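Long-range contacts in N-alpha-acetyltransferase (PDB 5C88), which catalyses transfer of an acetyl group from acetyl-CoA to the free alpha-amino group at protein N termini, with a preference for serine: residues L14-M19 with A52-I57; L31-N36 with S91-E96; I70-S75 with L83-H88. All blocks are in the same frame, centred on the assembly; numbering follows the deposited sequence.

Overall arrangement
Followed from the N terminus, the chain first lays down 14-19, runs through helices 22-32 and 39-48, and returns at 52-57, where contact 1 closes the loop and joins the outermost strand 13-16 to strand 54-58. Contact 2 starts inside that loop, at the end of helix 22-32, and closes only at 91-96, so contacts 1 and 2 cross along the sequence. Contact 3 is the hairpin pairing of 70-75 with 83-88, nested inside the loop of contact 2 and in series with contact 1. All three reach one mixed sheet. Contacts 2 and 3 share strand 83-94, but their centres are about 24 Å apart, on opposite sides of the chain's centre.

Contact 1: L14-M19 with A52-I57; sequences LRNARM and AFFVAI
Arg15 and Val55 form the hydrogen-bonded antiparallel pair at the middle of this strand contact. Val55 N donates a hydrogen bond to Arg15 O at 2.9 Å, whereas the return bond from Arg15 N to Val55 O is long, 3.3 Å, and weak. Beyond the strand, Ala17 N continues the pairing with a bond of 2.9 Å to Phe53 O. The short strand axes run at 145° to each other, clearly antiparallel.

Arg15 starts with CG wedged between its backbone N and carbonyl carbon (chi1 63°), then extends across the Val55 and Ile57 side chains. Val55 CG2 lies over one face of the guanidinium, 3.9 Å from Arg15 NH1, and Ile57 CD1 approaches Arg15 NH2 to 3.7 Å. The opposite face carries the Arg18 guanidinium. Asp21 probably eases this meeting of like charges, since its OD2 forms a salt bridge with Arg15 NH1 and also accepts the Arg18 backbone N-H. Asn16 ND2 lies over one face of the Phe54 ring, the amide and ring planes 44° apart, while Asn16 OD1 comes within 3.4 Å of Phe54 CE1; ND2 is held by Leu51 O.

Apolar contacts complete the join. Ala17 CB meets Phe53 CD2 at 3.5 Å and also reaches Val55 CG1, and at the other end Leu14 CD1 touches Ala56 CB more loosely. The same Leu14 methyl abuts a polar atom, the carbonyl oxygen Val55 O, with CD1 at 3.2 Å.

Strand 13-16 is the outermost strand at this end of the mixed GNAT sheet. Helix 103-117 packs on the side of Leu14 and Phe54, helix 22-32 receives Phe53 and Val55, and strand 61-72 continues the sheet beyond 54-58.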
loop_
_atom_site.group_PDB
_atom_site.type_symbol
_atom_site.label_atom_id
_atom_site.label_comp_id
_atom_site.label_asym_id
_atom_site.label_seq_id
_atom_site.Cartn_x
_atom_site.Cartn_y
_atom_site.Cartn_z
ATOM N N LEU A 14 -10.438 9.362 7.653
ATOM C CA LEU A 14 -10.292 8.195 6.815
ATOM C C LEU A 14 -11.609 7.787 6.186
ATOM O O LEU A 14 -12.631 7.705 6.864
ATOM C CB LEU A 14 -9.736 7.037 7.634
ATOM C CG LEU A 14 -8.811 6.136 6.835
ATOM C CD1 LEU A 14 -7.737 6.985 6.233
ATOM C CD2 LEU A 14 -8.226 5.109 7.740
ATOM N N ARG A 15 -11.578 7.517 4.888
ATOM C CA ARG A 15 -12.710 6.891 4.229
ATOM C C ARG A 15 -12.265 6.124 2.978
ATOM O O ARG A 15 -11.173 6.346 2.453
ATOM C CB ARG A 15 -13.768 7.937 3.874
ATOM C CG ARG A 15 -13.300 8.990 2.892
ATOM C CD ARG A 15 -14.479 9.772 2.303
ATOM N NE ARG A 15 -14.026 10.895 1.489
ATOM C CZ ARG A 15 -13.757 10.821 0.189
ATOM N NH1 ARG A 15 -13.900 9.678 -0.467
ATOM N NH2 ARG A 15 -13.340 11.898 -0.457
ATOM N N ASN A 16 -13.108 5.202 2.529
ATOM C CA ASN A 16 -12.888 4.488 1.276
ATOM C C ASN A 16 -12.817 5.436 0.106
ATOM O O ASN A 16 -13.514 6.452 0.064
ATOM C CB ASN A 16 -13.997 3.474 1.024
ATOM C CG ASN A 16 -13.768 2.176 1.743
ATOM O OD1 ASN A 16 -14.135 2.019 2.911
ATOM N ND2 ASN A 16 -13.154 1.230 1.053
ATOM N N ALA A 17 -11.972 5.089 -0.853
ATOM C CA ALA A 17 -11.768 5.911 -2.031
ATOM C C ALA A 17 -13.003 5.924 -2.938
ATOM O O ALA A 17 -13.683 4.907 -3.098
ATOM C CB ALA A 17 -10.555 5.420 -2.786
ATOM N N ARG A 18 -13.306 7.076 -3.526
ATOM C CA ARG A 18 -14.393 7.137 -4.502
ATOM C C ARG A 18 -13.883 7.771 -5.778
ATOM O O ARG A 18 -12.875 8.480 -5.762
ATOM C CB ARG A 18 -15.599 7.901 -3.953
ATOM C CG ARG A 18 -15.420 9.393 -3.848
ATOM C CD ARG A 18 -16.754 10.069 -3.523
ATOM N NE ARG A 18 -17.218 9.742 -2.174
ATOM C CZ ARG A 18 -17.155 10.575 -1.139
ATOM N NH1 ARG A 18 -16.655 11.794 -1.296
ATOM N NH2 ARG A 18 -17.591 10.194 0.053
ATOM N N MET A 19 -14.570 7.509 -6.884
ATOM C CA MET A 19 -14.068 7.869 -8.213
ATOM C C MET A 19 -13.767 9.361 -8.418
ATOM O O MET A 19 -13.080 9.724 -9.368
ATOM C CB MET A 19 -15.057 7.400 -9.286
ATOM C CG MET A 19 -15.224 5.875 -9.386
ATOM S SD MET A 19 -13.851 4.987 -10.170
ATOM C CE MET A 19 -14.515 3.335 -10.227
ATOM N N ALA A 52 -10.711 -2.057 0.389
ATOM C CA ALA A 52 -9.386 -1.982 0.979
ATOM C C ALA A 52 -8.582 -0.822 0.388
ATOM O O ALA A 52 -7.406 -0.656 0.681
ATOM C CB ALA A 52 -8.668 -3.290 0.774
ATOM N N PHE A 53 -9.240 -0.030 -0.448
ATOM C CA PHE A 53 -8.640 1.124 -1.103
ATOM C C PHE A 53 -9.050 2.374 -0.326
ATOM O O PHE A 53 -10.197 2.789 -0.406
ATOM C CB PHE A 53 -9.132 1.195 -2.544
ATOM C CG PHE A 53 -8.355 2.103 -3.438
ATOM C CD1 PHE A 53 -8.209 1.790 -4.779
ATOM C CD2 PHE A 53 -7.761 3.257 -2.956
ATOM C CE1 PHE A 53 -7.525 2.632 -5.630
ATOM C CE2 PHE A 53 -7.041 4.101 -3.787
ATOM C CZ PHE A 53 -6.929 3.794 -5.125
ATOM N N PHE A 54 -8.121 2.996 0.394
ATOM C CA PHE A 54 -8.475 4.108 1.266
ATOM C C PHE A 54 -7.824 5.431 0.918
ATOM O O PHE A 54 -6.707 5.465 0.388
ATOM C CB PHE A 54 -8.119 3.772 2.709
ATOM C CG PHE A 54 -9.000 2.739 3.314
ATOM C CD1 PHE A 54 -10.235 3.085 3.818
ATOM C CD2 PHE A 54 -8.591 1.420 3.383
ATOM C CE1 PHE A 54 -11.057 2.126 4.385
ATOM C CE2 PHE A 54 -9.401 0.464 3.951
ATOM C CZ PHE A 54 -10.638 0.820 4.460
ATOM N N VAL A 55 -8.516 6.525 1.254
ATOM C CA VAL A 55 -7.915 7.842 1.160
ATOM C C VAL A 55 -7.850 8.499 2.524
ATOM O O VAL A 55 -8.667 8.215 3.388
ATOM C CB VAL A 55 -8.669 8.765 0.158
ATOM C CG1 VAL A 55 -8.329 8.386 -1.269
ATOM C CG2 VAL A 55 -10.191 8.749 0.386
ATOM N N ALA A 56 -6.839 9.352 2.707
ATOM C CA ALA A 56 -6.729 10.251 3.860
ATOM C C ALA A 56 -7.192 11.669 3.491
ATOM O O ALA A 56 -6.768 12.241 2.483
ATOM C CB ALA A 56 -5.299 10.275 4.387
ATOM N N ILE A 57 -8.067 12.231 4.320
ATOM C CA ILE A 57 -8.709 13.516 4.032
ATOM C C ILE A 57 -8.395 14.581 5.077
ATOM O O ILE A 57 -8.588 14.365 6.273
ATOM C CB ILE A 57 -10.244 13.389 3.960
ATOM C CG1 ILE A 57 -10.673 12.207 3.078
ATOM C CG2 ILE A 57 -10.856 14.701 3.489
ATOM C CD1 ILE A 57 -10.316 12.338 1.637
#

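Contact 2: L31-N36 with S91-E96; sequences LTLPEN and SIAVLE. With COA (coenzyme A), chain C.
Thr32 turns its OG1 opposite the carbonyl carbon (chi1 -74°), which leaves CG2 anti to the backbone N and directed at both Ala93 and coenzyme A. That methyl lies 3.7 Å from Ala93 CB and 3.4 Å from C6P of coenzyme A. Leu33 adopts a similar first torsion (chi1 -70°) but splits the two tasks between its branches: CD1 rests 3.9 Å from Ala93 CB, while CD2 faces N4P of coenzyme A at 3.8 Å. Ala93 CB therefore packs against the last residue of helix 22-32 and the first beyond it.

Ala93 faces 31-36, while the side chains of Ile92 and Val94 point away; the backbone itself meets coenzyme A, through Val94 N, which makes a weak bond of 3.0 Å to O9P of the pantetheine arm, bent to 129° at the hydrogen. This use of the fourth core strand's backbone to hold pantetheine is the hallmark of the GNAT fold; in the same fold Gly102 N and Ala104 N, within the Arg-x-x-Gly-x-Ala motif that begins at Arg99, also bind coenzyme A. Ile92 O comes within 3.1 Å of C3P, further along the arm.

Away from the thiol end, Leu31 CD1 meets Leu95 CD2 at 3.8 Å, the two side chains crossing at a slant. Glu96, bent at its second torsion, runs back past Thr32, its OE1 coming 3.7 Å from Thr32 OG1 and forming a salt bridge with Arg99. Ser91 OG is bonded to Tyr65, and Glu35, important for substrate specificity, touches the substrate-binding Tyr154.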
loop_
_atom_site.group_PDB
_atom_site.type_symbol
_atom_site.label_atom_id
_atom_site.label_comp_id
_atom_site.label_asym_id
_atom_site.label_seq_id
_atom_site.Cartn_x
_atom_site.Cartn_y
_atom_site.Cartn_z
ATOM N N LEU A 31 3.254 13.707 -7.768
ATOM C CA LEU A 31 4.088 14.510 -6.870
ATOM C C LEU A 31 5.070 13.711 -6.010
ATOM O O LEU A 31 6.197 14.149 -5.759
ATOM C CB LEU A 31 3.199 15.329 -5.923
ATOM C CG LEU A 31 2.668 16.699 -6.335
ATOM C CD1 LEU A 31 1.914 17.334 -5.182
ATOM C CD2 LEU A 31 3.809 17.582 -6.786
ATOM N N THR A 32 4.628 12.552 -5.540
ATOM C CA THR A 32 5.320 11.849 -4.464
ATOM C C THR A 32 6.283 10.754 -4.939
ATOM O O THR A 32 7.344 10.551 -4.339
ATOM C CB THR A 32 4.285 11.240 -3.478
ATOM O OG1 THR A 32 3.703 12.282 -2.682
ATOM C CG2 THR A 32 4.931 10.239 -2.552
ATOM N N LEU A 33 5.930 10.098 -6.043
ATOM C CA LEU A 33 6.497 8.806 -6.423
ATOM C C LEU A 33 6.984 8.776 -7.870
ATOM O O LEU A 33 6.505 9.544 -8.686
ATOM C CB LEU A 33 5.445 7.712 -6.222
ATOM C CG LEU A 33 5.042 7.336 -4.801
ATOM C CD1 LEU A 33 3.661 6.698 -4.810
ATOM C CD2 LEU A 33 6.070 6.393 -4.187
ATOM N N PRO A 34 7.924 7.862 -8.199
ATOM C CA PRO A 34 8.418 7.783 -9.580
ATOM C C PRO A 34 7.596 6.824 -10.435
ATOM O O PRO A 34 7.784 6.735 -11.647
ATOM C CB PRO A 34 9.851 7.265 -9.412
ATOM C CG PRO A 34 9.978 6.840 -7.925
ATOM C CD PRO A 34 8.610 6.889 -7.333
ATOM N N GLU A 35 6.677 6.118 -9.791
ATOM C CA GLU A 35 5.882 5.089 -10.446
ATOM C C GLU A 35 4.490 5.631 -10.727
ATOM O O GLU A 35 3.642 5.647 -9.841
ATOM C CB GLU A 35 5.825 3.848 -9.560
ATOM C CG GLU A 35 7.040 3.756 -8.647
ATOM C CD GLU A 35 6.964 2.611 -7.670
ATOM O OE1 GLU A 35 6.871 1.452 -8.127
ATOM O OE2 GLU A 35 7.006 2.872 -6.447
ATOM N N ASN A 36 4.271 6.064 -11.969
ATOM C CA ASN A 36 3.126 6.902 -12.320
ATOM C C ASN A 36 2.106 6.248 -13.283
ATOM O O ASN A 36 2.033 6.577 -14.470
ATOM C CB ASN A 36 3.650 8.213 -12.906
ATOM C CG ASN A 36 4.532 8.991 -11.917
ATOM O OD1 ASN A 36 4.117 9.294 -10.800
ATOM N ND2 ASN A 36 5.753 9.301 -12.328
ATOM N N SER A 91 0.682 0.548 -3.858
ATOM C CA SER A 91 1.014 1.966 -3.845
ATOM C C SER A 91 0.461 2.647 -2.605
ATOM O O SER A 91 -0.663 2.361 -2.186
ATOM C CB SER A 91 0.458 2.643 -5.105
ATOM O OG SER A 91 0.926 3.962 -5.217
ATOM N N ILE A 92 1.247 3.541 -2.018
ATOM C CA ILE A 92 0.781 4.301 -0.867
ATOM C C ILE A 92 1.582 5.588 -0.736
ATOM O O ILE A 92 2.791 5.573 -0.706
ATOM C CB ILE A 92 0.865 3.492 0.456
ATOM C CG1 ILE A 92 0.592 4.402 1.649
ATOM C CG2 ILE A 92 2.224 2.834 0.643
ATOM C CD1 ILE A 92 0.699 3.694 2.965
ATOM N N ALA A 93 0.888 6.713 -0.661
ATOM C CA ALA A 93 1.573 7.983 -0.618
ATOM C C ALA A 93 0.827 8.950 0.275
ATOM O O ALA A 93 -0.397 8.908 0.365
ATOM C CB ALA A 93 1.724 8.540 -2.013
ATOM N N VAL A 94 1.597 9.791 0.959
ATOM C CA VAL A 94 1.088 10.896 1.767
ATOM C C VAL A 94 1.794 12.160 1.337
ATOM O O VAL A 94 3.022 12.159 1.195
ATOM C CB VAL A 94 1.335 10.691 3.277
ATOM C CG1 VAL A 94 0.752 11.856 4.083
ATOM C CG2 VAL A 94 0.799 9.324 3.745
ATOM N N LEU A 95 1.031 13.229 1.121
ATOM C CA LEU A 95 1.609 14.523 0.766
ATOM C C LEU A 95 2.585 15.009 1.845
ATOM O O LEU A 95 2.269 15.003 3.039
ATOM C CB LEU A 95 0.519 15.560 0.542
ATOM C CG LEU A 95 -0.220 15.518 -0.794
ATOM C CD1 LEU A 95 -1.367 16.511 -0.783
ATOM C CD2 LEU A 95 0.730 15.821 -1.929
ATOM N N GLU A 96 3.766 15.425 1.394
ATOM C CA GLU A 96 4.893 15.815 2.246
ATOM C C GLU A 96 4.534 16.706 3.429
ATOM O O GLU A 96 5.062 16.530 4.526
ATOM C CB GLU A 96 5.961 16.508 1.390
ATOM C CG GLU A 96 5.405 17.341 0.231
ATOM C CD GLU A 96 4.937 16.502 -0.970
ATOM O OE1 GLU A 96 4.988 15.256 -0.889
ATOM O OE2 GLU A 96 4.497 17.093 -1.983
HETATM N N1A COA C . 11.572 9.641 8.989
HETATM C C2A COA C . 11.783 8.491 9.699
HETATM N N3A COA C . 10.753 7.622 9.935
HETATM C C4A COA C . 9.500 7.897 9.463
HETATM C C5A COA C . 9.280 9.035 8.765
HETATM C C6A COA C . 10.334 9.911 8.535
HETATM N N6A COA C . 10.737 11.145 7.939
HETATM N N7A COA C . 7.965 9.076 8.409
HETATM C C8A COA C . 7.371 7.957 8.896
HETATM N N9A COA C . 8.311 7.223 9.547
HETATM C C1B COA C . 8.131 5.975 10.209
HETATM C C2B COA C . 8.297 6.089 11.506
HETATM O O2B COA C . 8.813 4.842 12.057
HETATM C C3B COA C . 6.828 6.394 12.120
HETATM O O3B COA C . 6.829 6.013 13.490
HETATM P P3B COA C . 6.915 7.166 14.605
HETATM O O7A COA C . 6.072 6.755 15.788
HETATM O O8A COA C . 6.401 8.458 13.995
HETATM O O9A COA C . 8.354 7.322 15.051
HETATM C C4B COA C . 5.966 5.623 11.408
HETATM O O4B COA C . 6.610 5.545 10.034
HETATM C C5B COA C . 4.572 6.229 11.287
HETATM O O5B COA C . 4.605 7.346 10.405
HETATM P P1A COA C . 3.254 7.879 9.726
HETATM O O1A COA C . 2.069 7.009 10.115
HETATM O O2A COA C . 2.967 9.300 10.171
HETATM O O3A COA C . 3.471 7.768 8.163
HETATM P P2A COA C . 3.622 8.978 7.200
HETATM O O4A COA C . 4.651 9.937 7.764
HETATM O O5A COA C . 2.263 9.647 7.077
HETATM O O6A COA C . 4.122 8.491 5.700
HETATM C CBP COA C . 6.170 7.939 4.358
HETATM C CCP COA C . 5.246 7.598 5.566
HETATM C CDP COA C . 6.651 9.420 4.369
HETATM C CEP COA C . 7.403 7.001 4.423
HETATM C CAP COA C . 5.402 7.658 3.003
HETATM O OAP COA C . 4.250 6.925 3.295
HETATM C C9P COA C . 5.043 8.919 2.306
HETATM O O9P COA C . 4.069 9.517 2.612
HETATM N N8P COA C . 5.841 9.470 1.232
HETATM C C7P COA C . 7.052 8.825 0.777
HETATM C C6P COA C . 6.717 8.090 -0.563
HETATM C C5P COA C . 7.742 6.929 -0.708
HETATM O O5P COA C . 8.934 7.177 -0.874
HETATM N N4P COA C . 7.267 5.568 -0.634
HETATM C C3P COA C . 5.897 5.311 -0.443
HETATM C C2P COA C . 5.581 3.886 -0.965
HETATM S S1P COA C . 7.022 2.835 -0.825
#

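Contact 3: I70-S75 with L83-H88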
loop_
_atom_site.group_PDB
_atom_site.type_symbol
_atom_site.label_atom_id
_atom_site.label_comp_id
_atom_site.label_asym_id
_atom_site.label_seq_id
_atom_site.Cartn_x
_atom_site.Cartn_y
_atom_site.Cartn_z
ATOM N N ILE A 70 -5.651 -7.708 -4.383
ATOM C CA ILE A 70 -5.733 -9.038 -3.787
ATOM C C ILE A 70 -5.401 -10.064 -4.861
ATOM O O ILE A 70 -5.924 -10.007 -5.977
ATOM C CB ILE A 70 -7.109 -9.338 -3.163
ATOM C CG1 ILE A 70 -7.145 -8.861 -1.711
ATOM C CG2 ILE A 70 -7.388 -10.846 -3.178
ATOM C CD1 ILE A 70 -6.988 -7.367 -1.525
ATOM N N GLU A 71 -4.496 -10.976 -4.501
ATOM C CA GLU A 71 -3.908 -11.949 -5.410
ATOM C C GLU A 71 -4.038 -13.343 -4.813
ATOM O O GLU A 71 -4.359 -13.502 -3.637
ATOM C CB GLU A 71 -2.427 -11.617 -5.665
ATOM C CG GLU A 71 -2.165 -10.207 -6.219
ATOM C CD GLU A 71 -0.691 -9.789 -6.147
ATOM O OE1 GLU A 71 -0.305 -8.796 -6.804
ATOM O OE2 GLU A 71 0.082 -10.448 -5.428
ATOM N N TRP A 72 -3.788 -14.359 -5.618
ATOM C CA TRP A 72 -3.696 -15.701 -5.089
ATOM C C TRP A 72 -2.456 -16.363 -5.683
ATOM O O TRP A 72 -2.251 -16.334 -6.896
ATOM C CB TRP A 72 -4.977 -16.509 -5.389
ATOM C CG TRP A 72 -4.821 -17.988 -5.081
ATOM C CD1 TRP A 72 -4.920 -18.599 -3.854
ATOM C CD2 TRP A 72 -4.483 -19.023 -6.022
ATOM N NE1 TRP A 72 -4.685 -19.955 -3.984
ATOM C CE2 TRP A 72 -4.425 -20.236 -5.286
ATOM C CE3 TRP A 72 -4.250 -19.037 -7.395
ATOM C CZ2 TRP A 72 -4.127 -21.461 -5.914
ATOM C CZ3 TRP A 72 -3.964 -20.248 -8.008
ATOM C CH2 TRP A 72 -3.908 -21.450 -7.263
ATOM N N GLY A 73 -1.624 -16.943 -4.823
ATOM C CA GLY A 73 -0.365 -17.524 -5.260
ATOM C C GLY A 73 0.549 -17.952 -4.116
ATOM O O GLY A 73 0.110 -18.116 -2.972
ATOM N N PHE A 74 1.830 -18.140 -4.422
ATOM C CA PHE A 74 2.757 -18.674 -3.430
ATOM C C PHE A 74 3.021 -17.693 -2.310
ATOM O O PHE A 74 3.088 -16.486 -2.517
ATOM C CB PHE A 74 4.067 -19.085 -4.072
ATOM C CG PHE A 74 3.956 -20.321 -4.907
ATOM C CD1 PHE A 74 3.974 -21.573 -4.317
ATOM C CD2 PHE A 74 3.805 -20.234 -6.281
ATOM C CE1 PHE A 74 3.855 -22.702 -5.076
ATOM C CE2 PHE A 74 3.694 -21.363 -7.043
ATOM C CZ PHE A 74 3.718 -22.598 -6.442
ATOM N N SER A 75 3.150 -18.246 -1.114
ATOM C CA SER A 75 3.353 -17.478 0.098
ATOM C C SER A 75 4.745 -16.838 0.186
ATOM O O SER A 75 5.742 -17.393 -0.301
ATOM C CB SER A 75 3.123 -18.381 1.308
ATOM O OG SER A 75 3.341 -17.664 2.502
ATOM N N LEU A 83 0.159 -22.179 -0.829
ATOM C CA LEU A 83 -0.636 -21.304 -1.687
ATOM C C LEU A 83 -1.683 -20.557 -0.885
ATOM O O LEU A 83 -2.315 -21.117 -0.006
ATOM C CB LEU A 83 -1.290 -22.103 -2.803
ATOM C CG LEU A 83 -0.308 -22.578 -3.869
ATOM C CD1 LEU A 83 -0.836 -23.805 -4.561
ATOM C CD2 LEU A 83 -0.051 -21.455 -4.871
ATOM N N VAL A 84 -1.876 -19.284 -1.202
ATOM C CA VAL A 84 -2.535 -18.393 -0.260
ATOM C C VAL A 84 -3.201 -17.201 -0.935
ATOM O O VAL A 84 -2.859 -16.833 -2.061
ATOM C CB VAL A 84 -1.508 -17.896 0.771
ATOM C CG1 VAL A 84 -0.453 -17.039 0.091
ATOM C CG2 VAL A 84 -2.166 -17.125 1.863
ATOM N N ARG A 85 -4.169 -16.601 -0.255
ATOM C CA ARG A 85 -4.670 -15.314 -0.699
ATOM C C ARG A 85 -3.865 -14.201 -0.033
ATOM O O ARG A 85 -3.782 -14.117 1.196
ATOM C CB ARG A 85 -6.162 -15.172 -0.398
ATOM C CG ARG A 85 -6.807 -14.047 -1.169
ATOM C CD ARG A 85 -8.245 -14.350 -1.536
ATOM N NE ARG A 85 -8.398 -15.599 -2.272
ATOM C CZ ARG A 85 -8.155 -15.738 -3.569
ATOM N NH1 ARG A 85 -7.707 -14.709 -4.274
ATOM N NH2 ARG A 85 -8.341 -16.915 -4.159
ATOM N N LYS A 86 -3.248 -13.359 -0.850
ATOM C CA LYS A 86 -2.404 -12.307 -0.308
ATOM C C LYS A 86 -2.822 -10.915 -0.770
ATOM O O LYS A 86 -3.281 -10.705 -1.901
ATOM C CB LYS A 86 -0.945 -12.569 -0.672
ATOM C CG LYS A 86 -0.734 -13.042 -2.080
ATOM C CD LYS A 86 0.693 -13.536 -2.282
ATOM C CE LYS A 86 0.862 -14.111 -3.663
ATOM N NZ LYS A 86 2.222 -14.620 -3.892
ATOM N N GLY A 87 -2.668 -9.966 0.134
ATOM C CA GLY A 87 -3.038 -8.595 -0.139
ATOM C C GLY A 87 -1.779 -7.885 -0.555
ATOM O O GLY A 87 -0.775 -7.914 0.156
ATOM N N HIS A 88 -1.814 -7.275 -1.729
ATOM C CA HIS A 88 -0.645 -6.587 -2.229
ATOM C C HIS A 88 -0.839 -5.068 -2.202
ATOM O O HIS A 88 -1.682 -4.534 -2.922
ATOM C CB HIS A 88 -0.320 -7.076 -3.642
ATOM C CG HIS A 88 1.007 -6.614 -4.135
ATOM N ND1 HIS A 88 1.370 -6.665 -5.468
ATOM C CD2 HIS A 88 2.064 -6.073 -3.487
ATOM C CE1 HIS A 88 2.588 -6.194 -5.608
ATOM N NE2 HIS A 88 3.039 -5.828 -4.416
#
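Val84 O takes one hydrogen bond, from Gly73 N at 3.0 Å and lying in the carbonyl plane, and a CA-H...O contact from Trp72 CA at 3.3 Å. At the next hydrogen-bonded pair, Glu71 and Lys86 exchange both backbone bonds, Glu71 N to Lys86 O at 2.9 Å and Lys86 N to Glu71 O at 3.0 Å, the latter with the donor well above the carbonyl plane.

On the Trp72 face, Arg85 bends at its second and third torsions and brings its guanidinium beside Trp72 CB and CG. The ring and guanidinium planes are only 24° apart; Trp72 CD1 lies over the guanidinium face, and Arg85 NH1 is 3.5 Å from Trp72 CB. Leu83 CD2 sits over the centre of the Phe74 ring, 4.0 Å from its centroid and 6° off the normal, a CH-pi contact, and also overlies the rim of the indole.

These strands, with short axes 156° apart, are the two arms of the beta hairpin 61-72/83-94 in the GNAT sheet, and strand 123-129 flanks 83-94 on its other side. Val84 CG1 packs 3.8 Å from CA of Ser75, a residue that modulates loop conformations and contributes to thermostability.

On the face of Glu71 and Lys86, the modelled approach of Lys86 NZ to Phe74 O is too short to trust. His88 ND1 points to Glu71 OE1, which also forms a salt bridge with Arg69 but whose position is doubtful, while Glu71 OE2 is bonded to Tyr125. His88 and Glu127 are zinc-binding residues of this enzyme, and here His88 NE2 is hydrogen-bonded to Glu127 OE1.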